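Local coordinates for hypothetical protein (Anabaena variabilis, PDB 2OBN) that is of unknown function but pairs a Rossmann-like N-terminal domain with a P-loop NTPase-type domain and so may bind a nucleotide, at residues B[303-309]-B[330-336]. The protein carries 2 engineered substitutions. Sequence-based numbering, arbitrary orientation.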
# COMPACT_ATOMS: atom_id res chain seq x y z
N GLY B 303 14.15 20.38 -6.24
CA GLY B 303 15.29 20.14 -7.10
C GLY B 303 15.29 18.72 -7.60
O GLY B 303 14.51 17.87 -7.16
N ILE B 304 16.20 18.45 -8.52
CA ILE B 304 16.30 17.17 -9.15
C ILE B 304 17.67 16.57 -8.90
O ILE B 304 18.68 17.22 -9.13
CB ILE B 304 15.98 17.32 -10.67
CG1 ILE B 304 14.50 17.71 -10.82
CG2 ILE B 304 16.27 16.00 -11.42
CD1 ILE B 304 14.09 18.10 -12.18
N ALA B 305 17.68 15.33 -8.41
CA ALA B 305 18.91 14.55 -8.24
C ALA B 305 19.06 13.64 -9.48
O ALA B 305 18.41 12.60 -9.60
CB ALA B 305 18.86 13.75 -6.98
N LEU B 306 19.94 14.04 -10.38
CA LEU B 306 20.12 13.35 -11.64
C LEU B 306 21.18 12.25 -11.55
O LEU B 306 22.33 12.52 -11.23
CB LEU B 306 20.52 14.38 -12.71
CG LEU B 306 20.38 13.99 -14.17
CD1 LEU B 306 18.92 13.71 -14.57
CD2 LEU B 306 20.96 15.11 -15.03
N ASN B 307 20.77 11.00 -11.81
CA ASN B 307 21.71 9.88 -11.81
C ASN B 307 22.34 9.85 -13.20
O ASN B 307 21.68 9.53 -14.19
CB ASN B 307 20.98 8.58 -11.43
CG ASN B 307 21.90 7.35 -11.40
OD1 ASN B 307 22.99 7.36 -11.95
ND2 ASN B 307 21.43 6.27 -10.78
N THR B 308 23.62 10.23 -13.25
CA THR B 308 24.41 10.29 -14.48
C THR B 308 25.56 9.29 -14.51
O THR B 308 26.43 9.39 -15.36
CB THR B 308 25.06 11.68 -14.65
OG1 THR B 308 26.06 11.87 -13.63
CG2 THR B 308 24.03 12.82 -14.59
N ALA B 309 25.55 8.30 -13.61
CA ALA B 309 26.68 7.36 -13.48
C ALA B 309 27.15 6.69 -14.77
O ALA B 309 28.34 6.40 -14.93
CB ALA B 309 26.35 6.29 -12.42
N PRO B 330 16.91 23.65 -9.35
CA PRO B 330 18.27 23.25 -9.02
C PRO B 330 18.50 21.77 -9.32
O PRO B 330 17.59 20.95 -9.16
CB PRO B 330 18.35 23.48 -7.52
CG PRO B 330 17.33 24.50 -7.23
CD PRO B 330 16.23 24.28 -8.20
N CYS B 331 19.70 21.41 -9.75
CA CYS B 331 19.96 20.02 -10.11
C CYS B 331 21.42 19.65 -10.15
O CYS B 331 22.26 20.42 -10.62
CB CYS B 331 19.38 19.72 -11.50
SG CYS B 331 19.88 18.09 -12.20
N THR B 332 21.70 18.45 -9.66
CA THR B 332 23.03 17.88 -9.77
C THR B 332 22.95 16.39 -9.52
O THR B 332 21.91 15.87 -9.12
CB THR B 332 24.04 18.51 -8.76
OG1 THR B 332 25.37 18.08 -9.09
CG2 THR B 332 23.71 18.09 -7.33
N ASP B 333 24.07 15.71 -9.77
CA ASP B 333 24.25 14.31 -9.40
C ASP B 333 24.92 14.43 -8.02
O ASP B 333 26.10 14.80 -7.92
CB ASP B 333 25.13 13.60 -10.42
CG ASP B 333 25.27 12.12 -10.13
OD1 ASP B 333 25.19 11.75 -8.94
OD2 ASP B 333 25.48 11.34 -11.07
N VAL B 334 24.18 14.13 -6.96
CA VAL B 334 24.69 14.31 -5.59
C VAL B 334 25.80 13.33 -5.18
O VAL B 334 26.63 13.63 -4.31
CB VAL B 334 23.55 14.30 -4.53
CG1 VAL B 334 22.49 15.33 -4.90
CG2 VAL B 334 22.93 12.92 -4.36
N VAL B 335 25.79 12.16 -5.80
CA VAL B 335 26.79 11.14 -5.55
C VAL B 335 28.08 11.58 -6.23
O VAL B 335 29.16 11.57 -5.63
CB VAL B 335 26.33 9.77 -6.12
CG1 VAL B 335 27.45 8.73 -6.11
CG2 VAL B 335 25.11 9.26 -5.36
N ARG B 336 27.93 12.02 -7.47
CA ARG B 336 29.07 12.40 -8.30
C ARG B 336 29.70 13.76 -8.00
O ARG B 336 30.93 13.88 -8.02
CB ARG B 336 28.61 12.37 -9.76
CG ARG B 336 29.70 12.49 -10.78
CD ARG B 336 29.16 12.01 -12.11
NE ARG B 336 30.24 11.72 -13.04
CZ ARG B 336 30.09 11.13 -14.22
NH1 ARG B 336 28.88 10.75 -14.64
NH2 ARG B 336 31.15 10.92 -14.98
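A chi1 of -176° swings the Asp-333 carboxylate away from its own N toward Thr-308, whose OG1 is turned between its N and carbonyl carbon (chi1 67°), and carboxylate and hydroxyl meet just beyond the paired strands. Thr-308 OG1 donates to Asp-333 OD2 at 2.7 Å on the oxygen's anti lone pair, while Thr-308 N reaches the same OD2 at 3.1 Å from above the carboxylate plane. Asp-333 is also the N-cap of a short, weakly bonded helical turn: its OD1 accepts from Arg-336 N at 3.1 Å and, weakly, from Val-335 N. The extended Arg-336 side chain crosses Thr-308 at about a right angle and gives NH1 to Thr-308 OG1 at 3.2 Å; NH1 also bonds Leu-311 O. Asn-307 OD1 closes an Asx turn with Ala-309 N, its ND2 bonding Ile-164 O. Earlier along both segments the strands pair in parallel, tied by Ile-304 N to Pro-330 O at 2.9 Å, Leu-306 N to Thr-332 O at 3.0 Å, and a weak Thr-332 N to Ile-304 O bond. Cys-331 SG packs on Leu-306 CB at 3.8 Å, on the face covered by helix 313-327, which completes the beta-alpha-beta unit. Asp-333 thus ties the turn just after strand 301-307 to a helix start beside edge strand 331-332: OD2 takes both Thr-308 donors, OD1 the helix N-H groups, and Thr-308 OG1 relays between Arg-336 and the carboxylate.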